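Local atomic coordinates of Xaa-Pro Dipeptidase (Alteromonas macleodii, PDB entry 2QS8), a protein that probably acts as a metal-dependent carboxypeptidase or dipeptidase of the amidohydrolase superfamily, hydrolysing the C-terminal peptide bond of small peptides. Residues Trp231-Ala236 with Ser252-Thr257; Lys194-Gly199 with Asn210-Gln215; Gly199-Val204 with His235-Glu240. All coordinates share one frame; numbering follows the deposited sequence.

Contact 1 of 3, residues Trp231-Ala236 with Ser252-Thr257. With MET (methionine), chain D.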
loop_
_atom_site.group_PDB
_atom_site.type_symbol
_atom_site.label_atom_id
_atom_site.label_comp_id
_atom_site.label_asym_id
_atom_site.label_seq_id
_atom_site.Cartn_x
_atom_site.Cartn_y
_atom_site.Cartn_z
ATOM N N TRP A 231 -22.158 -7.846 -10.484
ATOM C CA TRP A 231 -22.306 -9.195 -9.942
ATOM C C TRP A 231 -20.902 -9.767 -9.799
ATOM O O TRP A 231 -19.953 -9.249 -10.396
ATOM C CB TRP A 231 -23.155 -10.091 -10.861
ATOM C CG TRP A 231 -22.939 -9.882 -12.340
ATOM C CD1 TRP A 231 -23.760 -9.209 -13.193
ATOM C CD2 TRP A 231 -21.844 -10.366 -13.135
ATOM N NE1 TRP A 231 -23.254 -9.249 -14.471
ATOM C CE2 TRP A 231 -22.083 -9.954 -14.466
ATOM C CE3 TRP A 231 -20.695 -11.116 -12.856
ATOM C CZ2 TRP A 231 -21.206 -10.255 -15.514
ATOM C CZ3 TRP A 231 -19.821 -11.419 -13.899
ATOM C CH2 TRP A 231 -20.084 -10.992 -15.210
ATOM N N VAL A 232 -20.759 -10.824 -9.010
ATOM C CA VAL A 232 -19.461 -11.439 -8.802
ATOM C C VAL A 232 -19.488 -12.945 -9.083
ATOM O O VAL A 232 -20.157 -13.705 -8.380
ATOM C CB VAL A 232 -18.962 -11.183 -7.348
ATOM C CG1 VAL A 232 -17.630 -11.876 -7.095
ATOM C CG2 VAL A 232 -18.825 -9.685 -7.109
ATOM N N ALA A 233 -18.780 -13.358 -10.131
ATOM C CA ALA A 233 -18.667 -14.768 -10.503
ATOM C C ALA A 233 -17.339 -15.231 -9.885
ATOM O O ALA A 233 -16.377 -14.465 -9.842
ATOM C CB ALA A 233 -18.632 -14.916 -12.021
ATOM N N VAL A 234 -17.279 -16.475 -9.420
ATOM C CA VAL A 234 -16.066 -16.959 -8.765
ATOM C C VAL A 234 -15.538 -18.335 -9.180
ATOM O O VAL A 234 -16.201 -19.354 -8.995
ATOM C CB VAL A 234 -16.260 -16.961 -7.217
ATOM C CG1 VAL A 234 -14.987 -17.436 -6.508
ATOM C CG2 VAL A 234 -16.642 -15.572 -6.745
ATOM N N HIS A 235 -14.334 -18.355 -9.739
ATOM C CA HIS A 235 -13.684 -19.607 -10.114
ATOM C C HIS A 235 -13.280 -20.271 -8.792
ATOM O O HIS A 235 -12.698 -19.616 -7.932
ATOM C CB HIS A 235 -12.422 -19.318 -10.940
ATOM C CG HIS A 235 -11.487 -20.479 -11.061
ATOM N ND1 HIS A 235 -11.464 -21.308 -12.157
ATOM C CD2 HIS A 235 -10.529 -20.940 -10.224
ATOM C CE1 HIS A 235 -10.534 -22.231 -11.996
ATOM N NE2 HIS A 235 -9.952 -22.028 -10.828
ATOM N N ALA A 236 -13.592 -21.555 -8.625
ATOM C CA ALA A 236 -13.220 -22.249 -7.398
ATOM C C ALA A 236 -13.326 -23.765 -7.499
ATOM O O ALA A 236 -14.386 -24.307 -7.803
ATOM C CB ALA A 236 -14.069 -21.757 -6.241
ATOM N N SER A 252 -22.124 -16.309 -7.857
ATOM C CA SER A 252 -21.997 -17.651 -8.390
ATOM C C SER A 252 -20.605 -18.265 -8.247
ATOM O O SER A 252 -19.589 -17.566 -8.198
ATOM C CB SER A 252 -22.415 -17.659 -9.867
ATOM O OG SER A 252 -21.566 -16.841 -10.650
ATOM N N ILE A 253 -20.591 -19.590 -8.156
ATOM C CA ILE A 253 -19.369 -20.359 -8.053
ATOM C C ILE A 253 -19.254 -21.135 -9.368
ATOM O O ILE A 253 -20.196 -21.822 -9.773
ATOM C CB ILE A 253 -19.430 -21.372 -6.890
ATOM C CG1 ILE A 253 -19.507 -20.648 -5.539
ATOM C CG2 ILE A 253 -18.234 -22.298 -6.961
ATOM C CD1 ILE A 253 -18.351 -19.710 -5.272
ATOM N N GLU A 254 -18.116 -21.011 -10.037
ATOM C CA GLU A 254 -17.906 -21.724 -11.292
ATOM C C GLU A 254 -17.125 -23.002 -11.010
ATOM O O GLU A 254 -16.203 -22.995 -10.200
ATOM C CB GLU A 254 -17.122 -20.845 -12.272
ATOM C CG GLU A 254 -17.541 -19.370 -12.296
ATOM C CD GLU A 254 -18.974 -19.147 -12.773
ATOM O OE1 GLU A 254 -19.311 -19.601 -13.885
ATOM O OE2 GLU A 254 -19.758 -18.506 -12.037
ATOM N N HIS A 255 -17.498 -24.100 -11.668
ATOM C CA HIS A 255 -16.822 -25.394 -11.496
ATOM C C HIS A 255 -17.075 -26.113 -10.154
ATOM O O HIS A 255 -17.547 -27.251 -10.138
ATOM C CB HIS A 255 -15.310 -25.229 -11.700
ATOM C CG HIS A 255 -14.944 -24.280 -12.798
ATOM N ND1 HIS A 255 -15.441 -24.392 -14.077
ATOM C CD2 HIS A 255 -14.139 -23.195 -12.805
ATOM C CE1 HIS A 255 -14.956 -23.416 -14.826
ATOM N NE2 HIS A 255 -14.164 -22.676 -14.075
ATOM N N GLY A 256 -16.740 -25.448 -9.046
ATOM C CA GLY A 256 -16.930 -26.012 -7.713
ATOM C C GLY A 256 -16.599 -27.489 -7.576
ATOM O O GLY A 256 -17.263 -28.223 -6.839
ATOM N N THR A 257 -15.547 -27.911 -8.268
ATOM C CA THR A 257 -15.114 -29.300 -8.305
ATOM C C THR A 257 -15.092 -30.078 -6.992
ATOM O O THR A 257 -15.628 -31.177 -6.928
ATOM C CB THR A 257 -13.728 -29.394 -8.974
ATOM O OG1 THR A 257 -13.790 -28.763 -10.255
ATOM C CG2 THR A 257 -13.290 -30.849 -9.135
HETATM N N MET D . -10.863 -23.251 -16.898
HETATM C CA MET D . -10.915 -24.164 -15.718
HETATM C C MET D . -9.546 -24.323 -15.062
HETATM O O MET D . -9.511 -24.673 -13.864
HETATM C CB MET D . -11.425 -25.537 -16.150
HETATM C CG MET D . -11.572 -26.504 -15.007
HETATM S SD MET D . -12.365 -27.984 -15.531
HETATM C CE MET D . -13.996 -27.362 -15.827
HETATM O OXT MET D . -8.531 -24.105 -15.758
HETATM O O HOH W 1 -12.455 -20.728 -14.639
#

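Contact 2 of 3, residues Lys194-Gly199 with Asn210-Gln215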
loop_
_atom_site.group_PDB
_atom_site.type_symbol
_atom_site.label_atom_id
_atom_site.label_comp_id
_atom_site.label_asym_id
_atom_site.label_seq_id
_atom_site.Cartn_x
_atom_site.Cartn_y
_atom_site.Cartn_z
ATOM N N LYS A 194 -15.083 -11.047 -12.074
ATOM C CA LYS A 194 -14.728 -12.455 -12.040
ATOM C C LYS A 194 -13.382 -12.589 -11.320
ATOM O O LYS A 194 -12.441 -11.849 -11.613
ATOM C CB LYS A 194 -14.626 -13.000 -13.465
ATOM C CG LYS A 194 -13.914 -14.333 -13.582
ATOM C CD LYS A 194 -14.688 -15.456 -12.922
ATOM C CE LYS A 194 -14.022 -16.798 -13.204
ATOM N NZ LYS A 194 -13.714 -16.991 -14.648
ATOM N N ILE A 195 -13.300 -13.511 -10.368
ATOM C CA ILE A 195 -12.054 -13.737 -9.639
ATOM C C ILE A 195 -11.762 -15.233 -9.539
ATOM O O ILE A 195 -12.671 -16.060 -9.666
ATOM C CB ILE A 195 -12.109 -13.191 -8.189
ATOM C CG1 ILE A 195 -13.135 -13.981 -7.368
ATOM C CG2 ILE A 195 -12.419 -11.717 -8.202
ATOM C CD1 ILE A 195 -13.186 -13.603 -5.883
ATOM N N THR A 196 -10.496 -15.573 -9.337
ATOM C CA THR A 196 -10.099 -16.960 -9.148
ATOM C C THR A 196 -9.786 -17.069 -7.650
ATOM O O THR A 196 -8.701 -16.709 -7.188
ATOM C CB THR A 196 -8.854 -17.341 -10.005
ATOM O OG1 THR A 196 -7.837 -16.339 -9.880
ATOM C CG2 THR A 196 -9.240 -17.475 -11.463
ATOM N N VAL A 197 -10.769 -17.540 -6.891
ATOM C CA VAL A 197 -10.610 -17.678 -5.452
ATOM C C VAL A 197 -9.733 -18.878 -5.051
ATOM O O VAL A 197 -9.341 -18.998 -3.890
ATOM C CB VAL A 197 -11.994 -17.777 -4.746
ATOM C CG1 VAL A 197 -12.467 -19.213 -4.708
ATOM C CG2 VAL A 197 -11.906 -17.174 -3.347
ATOM N N THR A 198 -9.446 -19.767 -6.000
ATOM C CA THR A 198 -8.570 -20.910 -5.730
ATOM C C THR A 198 -7.684 -21.136 -6.946
ATOM O O THR A 198 -7.864 -20.492 -7.978
ATOM C CB THR A 198 -9.348 -22.229 -5.486
ATOM O OG1 THR A 198 -9.902 -22.694 -6.723
ATOM C CG2 THR A 198 -10.465 -22.028 -4.471
ATOM N N GLY A 199 -6.731 -22.055 -6.828
ATOM C CA GLY A 199 -5.872 -22.363 -7.957
ATOM C C GLY A 199 -6.719 -22.937 -9.080
ATOM O O GLY A 199 -7.905 -23.207 -8.883
ATOM N N ASN A 210 -5.817 -24.641 -4.376
ATOM C CA ASN A 210 -5.537 -23.981 -3.098
ATOM C C ASN A 210 -6.239 -22.615 -2.972
ATOM O O ASN A 210 -6.471 -21.935 -3.967
ATOM C CB ASN A 210 -4.017 -23.808 -2.929
ATOM C CG ASN A 210 -3.513 -22.483 -3.476
ATOM O OD1 ASN A 210 -3.230 -21.550 -2.714
ATOM N ND2 ASN A 210 -3.414 -22.384 -4.796
ATOM N N PRO A 211 -6.598 -22.208 -1.744
ATOM C CA PRO A 211 -7.270 -20.913 -1.529
ATOM C C PRO A 211 -6.317 -19.754 -1.881
ATOM O O PRO A 211 -5.242 -19.623 -1.278
ATOM C CB PRO A 211 -7.618 -20.954 -0.043
ATOM C CG PRO A 211 -6.473 -21.739 0.533
ATOM C CD PRO A 211 -6.317 -22.871 -0.458
ATOM N N GLN A 212 -6.702 -18.929 -2.854
ATOM C CA GLN A 212 -5.843 -17.820 -3.290
ATOM C C GLN A 212 -6.337 -16.404 -2.960
ATOM O O GLN A 212 -5.748 -15.412 -3.380
ATOM C CB GLN A 212 -5.541 -17.957 -4.785
ATOM C CG GLN A 212 -4.967 -19.326 -5.133
ATOM C CD GLN A 212 -4.479 -19.425 -6.560
ATOM O OE1 GLN A 212 -4.995 -18.744 -7.451
ATOM N NE2 GLN A 212 -3.493 -20.292 -6.791
ATOM N N PHE A 213 -7.416 -16.321 -2.198
ATOM C CA PHE A 213 -7.953 -15.046 -1.743
ATOM C C PHE A 213 -8.160 -15.210 -0.242
ATOM O O PHE A 213 -8.652 -16.250 0.211
ATOM C CB PHE A 213 -9.300 -14.729 -2.404
ATOM C CG PHE A 213 -9.203 -13.865 -3.642
ATOM C CD1 PHE A 213 -8.700 -14.373 -4.836
ATOM C CD2 PHE A 213 -9.623 -12.541 -3.605
ATOM C CE1 PHE A 213 -8.620 -13.572 -5.980
ATOM C CE2 PHE A 213 -9.547 -11.726 -4.745
ATOM C CZ PHE A 213 -9.045 -12.245 -5.934
ATOM N N THR A 214 -7.770 -14.210 0.534
ATOM C CA THR A 214 -7.969 -14.264 1.981
ATOM C C THR A 214 -9.434 -13.852 2.174
ATOM O O THR A 214 -10.055 -13.319 1.254
ATOM C CB THR A 214 -7.075 -13.251 2.711
ATOM O OG1 THR A 214 -7.521 -11.937 2.378
ATOM C CG2 THR A 214 -5.591 -13.398 2.290
ATOM N N GLN A 215 -9.995 -14.090 3.357
ATOM C CA GLN A 215 -11.387 -13.731 3.591
ATOM C C GLN A 215 -11.519 -12.214 3.446
ATOM O O GLN A 215 -12.480 -11.714 2.861
ATOM C CB GLN A 215 -11.845 -14.179 4.976
ATOM C CG GLN A 215 -13.342 -14.016 5.187
ATOM C CD GLN A 215 -14.154 -14.875 4.224
ATOM O OE1 GLN A 215 -14.079 -16.110 4.244
ATOM N NE2 GLN A 215 -14.939 -14.222 3.373
HETATM O O HOH W 2 -6.033 -16.076 -7.914
#

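Contact 3 of 3, residues Gly199-Val204 with His235-Glu240. With MET (methionine), chain D.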
loop_
_atom_site.group_PDB
_atom_site.type_symbol
_atom_site.label_atom_id
_atom_site.label_comp_id
_atom_site.label_asym_id
_atom_site.label_seq_id
_atom_site.Cartn_x
_atom_site.Cartn_y
_atom_site.Cartn_z
ATOM N N GLY A 199 -6.731 -22.055 -6.828
ATOM C CA GLY A 199 -5.872 -22.363 -7.957
ATOM C C GLY A 199 -6.719 -22.937 -9.080
ATOM O O GLY A 199 -7.905 -23.207 -8.883
ATOM N N GLY A 200 -6.120 -23.134 -10.250
ATOM C CA GLY A 200 -6.866 -23.659 -11.381
ATOM C C GLY A 200 -6.120 -24.709 -12.178
ATOM O O GLY A 200 -4.982 -25.047 -11.855
ATOM N N VAL A 201 -6.751 -25.205 -13.240
ATOM C CA VAL A 201 -6.166 -26.248 -14.076
ATOM C C VAL A 201 -5.292 -25.789 -15.246
ATOM O O VAL A 201 -4.103 -26.095 -15.296
ATOM C CB VAL A 201 -7.265 -27.183 -14.645
ATOM C CG1 VAL A 201 -6.653 -28.215 -15.583
ATOM C CG2 VAL A 201 -7.986 -27.869 -13.519
ATOM N N LEU A 202 -5.891 -25.074 -16.190
ATOM C CA LEU A 202 -5.173 -24.617 -17.377
ATOM C C LEU A 202 -4.112 -23.524 -17.175
ATOM O O LEU A 202 -3.538 -23.030 -18.136
ATOM C CB LEU A 202 -6.186 -24.172 -18.430
ATOM C CG LEU A 202 -7.186 -25.279 -18.757
ATOM C CD1 LEU A 202 -8.235 -24.761 -19.737
ATOM C CD2 LEU A 202 -6.439 -26.471 -19.321
ATOM N N SER A 203 -3.853 -23.145 -15.933
ATOM C CA SER A 203 -2.841 -22.132 -15.683
ATOM C C SER A 203 -1.507 -22.824 -15.456
ATOM O O SER A 203 -1.461 -23.920 -14.892
ATOM C CB SER A 203 -3.217 -21.289 -14.458
ATOM O OG SER A 203 -3.435 -22.100 -13.319
ATOM N N VAL A 204 -0.430 -22.203 -15.921
ATOM C CA VAL A 204 0.905 -22.765 -15.745
ATOM C C VAL A 204 1.333 -22.374 -14.338
ATOM O O VAL A 204 2.071 -21.405 -14.141
ATOM C CB VAL A 204 1.896 -22.192 -16.786
ATOM C CG1 VAL A 204 3.273 -22.835 -16.626
ATOM C CG2 VAL A 204 1.364 -22.441 -18.183
ATOM N N HIS A 235 -14.334 -18.355 -9.739
ATOM C CA HIS A 235 -13.684 -19.607 -10.114
ATOM C C HIS A 235 -13.280 -20.271 -8.792
ATOM O O HIS A 235 -12.698 -19.616 -7.932
ATOM C CB HIS A 235 -12.422 -19.318 -10.940
ATOM C CG HIS A 235 -11.487 -20.479 -11.061
ATOM N ND1 HIS A 235 -11.464 -21.308 -12.157
ATOM C CD2 HIS A 235 -10.529 -20.940 -10.224
ATOM C CE1 HIS A 235 -10.534 -22.231 -11.996
ATOM N NE2 HIS A 235 -9.952 -22.028 -10.828
ATOM N N ALA A 236 -13.592 -21.555 -8.625
ATOM C CA ALA A 236 -13.220 -22.249 -7.398
ATOM C C ALA A 236 -13.326 -23.765 -7.499
ATOM O O ALA A 236 -14.386 -24.307 -7.803
ATOM C CB ALA A 236 -14.069 -21.757 -6.241
ATOM N N HIS A 237 -12.213 -24.441 -7.242
ATOM C CA HIS A 237 -12.172 -25.895 -7.276
ATOM C C HIS A 237 -12.061 -26.399 -5.836
ATOM O O HIS A 237 -12.831 -27.257 -5.419
ATOM C CB HIS A 237 -10.967 -26.387 -8.091
ATOM C CG HIS A 237 -11.067 -26.114 -9.557
ATOM N ND1 HIS A 237 -12.068 -26.636 -10.345
ATOM C CD2 HIS A 237 -10.270 -25.401 -10.387
ATOM C CE1 HIS A 237 -11.885 -26.259 -11.599
ATOM N NE2 HIS A 237 -10.800 -25.507 -11.651
ATOM N N GLY A 238 -11.096 -25.856 -5.090
ATOM C CA GLY A 238 -10.897 -26.254 -3.704
ATOM C C GLY A 238 -12.043 -25.756 -2.842
ATOM O O GLY A 238 -12.564 -24.660 -3.066
ATOM N N ALA A 239 -12.435 -26.555 -1.856
ATOM C CA ALA A 239 -13.541 -26.198 -0.974
ATOM C C ALA A 239 -13.304 -24.973 -0.095
ATOM O O ALA A 239 -14.210 -24.163 0.080
ATOM C CB ALA A 239 -13.916 -27.392 -0.092
ATOM N N GLU A 240 -12.100 -24.834 0.459
ATOM C CA GLU A 240 -11.813 -23.695 1.317
ATOM C C GLU A 240 -11.939 -22.318 0.656
ATOM O O GLU A 240 -12.565 -21.415 1.212
ATOM C CB GLU A 240 -10.427 -23.817 1.950
ATOM C CG GLU A 240 -10.093 -22.611 2.813
ATOM C CD GLU A 240 -9.242 -22.950 4.016
ATOM O OE1 GLU A 240 -8.070 -23.359 3.841
ATOM O OE2 GLU A 240 -9.751 -22.801 5.151
HETATM N N MET D . -10.863 -23.251 -16.898
HETATM C CA MET D . -10.915 -24.164 -15.718
HETATM C C MET D . -9.546 -24.323 -15.062
HETATM O O MET D . -9.511 -24.673 -13.864
HETATM C CB MET D . -11.425 -25.537 -16.150
HETATM C CG MET D . -11.572 -26.504 -15.007
HETATM S SD MET D . -12.365 -27.984 -15.531
HETATM C CE MET D . -13.996 -27.362 -15.827
HETATM O OXT MET D . -8.531 -24.105 -15.758
#

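Contact 1 of 3, residues Trp231-Ala236 with Ser252-Thr257
A beta-alpha-beta unit of the TIM barrel brings Ala233, Val234 and His235 beside Ser252, Ile253 and Glu254 as parallel neighbours, with helix 239-248 as the crossover. Two backbone bonds fix the register: Glu254 N reaches Val234 O at 2.7 Å, almost straight (177°), and Val234 N meets Ser252 O at 2.8 Å. The bonds beyond them, from Ser252 N to Val232 O and from Ala236 N to Glu254 O, are weak. On one face Ala233 CB sits 3.8 Å from Glu254 OE2, which accepts from Ser252 OG at 2.8 Å nearly along its C-O direction. The bend of Glu254 at chi2 (-64°) folds its carboxylate back to this hydroxyl; Arg111 forms a salt bridge with OE2, while OE1 binds ND1 of the magnesium ligand His69, a second-shell link. The other face is apolar, Ile253 CD1 touching Val234 CB at 4.0 Å against helix 239-248. At the methionine pocket the rings of His235 and His255 meet obliquely with planes at 73°, and methionine CB lies over a His255 face. Thr277 OG1 holds His255 ND1, Gly199 O takes His235 NE2, and one water bridges His235 ND1 and His255 NE2, 2.7 Å from each.

Contact 2 of 3, residues Lys194-Gly199 with Asn210-Gln215
Gln212 N donates to Val197 O at 2.8 Å and Gly199 N to Asn210 O at 2.9 Å, and these two backbone bonds pin the loop after TIM-barrel strand 192-196 to the segment leading into helix 215-227. They flank a single bridge between Thr198 and Pro211, and the chains run in nearly opposed directions. The bonds differ in geometry: the first is fairly straight (167°) but comes in 44° out of the Val197 carbonyl plane, whereas the second lies in the Asn210 carbonyl plane, on a lone pair. Asn210 O also receives a CA-H contact from Thr198.

Next outward is the amide of Gln212. Its chain runs extended beyond CG and lays the amide along the Gly199 backbone, with Gln212 NE2 3.4 Å from Gly199 CA. Gln212 OE1 accepts from the backbone N of His150 and from a water at 2.9 Å; that water in turn accepts from Thr196 OG1 at 2.7 Å, so the buried amide oxygen is held by two donors. Tyr228 of the second subunit packs on Gln212, and Asp227 of that subunit on Pro211, placing this loop at the subunit interface.

Phe213 supplies the apolar end, next to Val221 of helix 215-227. Thr196 O approaches the ring edge, near its plane, 3.3 Å from Phe213 CD1, and Val197 CG2 touches Phe213 CB at 3.7 Å. Ile195 covers a face: CG1 stands between the backbone N and the carbonyl carbon (chi1 66°), and the extended next torsion carries CD1 outward over the ring. There it makes a CH-pi contact almost on the ring normal, with Ile195 CD1 4.2 Å from the centroid of Phe213.

Contact 3 of 3, residues Gly199-Val204 with His235-Glu240
His235 NE2 donates to Gly199 O at 3.1 Å, and around this bond lies the tight part of the contact. The oxygen lies 3° from the imidazole plane, though the N-H is moderately bent toward it; seen from the carbonyl, the donor stands 45° above the plane and does not use a lone pair. Gly200 CA is 3.5 Å from the same His235 NE2, along the ring edge. His150 stacks on the His235 ring, which together with the NE2 bond would limit its rotation.

The second histidine works through the ligand. CG of His237 lies anti to its carbonyl carbon (chi1 -69°), which swings His237 NE2 to 2.7 Å from methionine O in a nearly straight bond; ND1 is held by Thr257 OG1, so both ring nitrogens are engaged. Methionine O also accepts from Val201 N at 2.9 Å, and methionine OXT from Leu202 N at 2.8 Å. His235 CE1 adds an in-plane edge contact to methionine O at 3.2 Å. An alanine in place of His235 removes the imidazole, so Gly199 O would probably be left without this donor and the backbone presenting Val201 N and Leu202 N to the carboxylate is likely to be less firmly placed.

Away from this centre Val201 CG2 is only loosely set against His237 NE2, at 4.1 Å, and the segments then diverge toward exposed Val204 and Glu240; only 148 Å² is buried in all. Two successive backbone N-H groups and a histidine thus cradle the carboxylate of the bound methionine at the C-terminal end of barrel strand 231-236, consistent with a site that recognises a peptide's C terminus in this amidohydrolase.

From the N terminus, contact 2 begins on the end of strand 192-196, runs into the loop that follows, and closes it at the start of helix 215-227. Contact 3 starts inside that loop, at the shared Gly199, and closes at the C-terminal end of strand 231-236, so contacts 2 and 3 cross. Contact 1 opens on this same strand, shares His235 and Ala236 with contact 3, and closes around helix 239-248; it follows contact 2 in series. The sheet joins them, since His235 N bonds Ile195 O and His235 O bonds Val197 N. Contacts 1 and 3 both reach the methionine, contact 3 adding loop 199-204, while contact 2 ties that loop to the subunit interface.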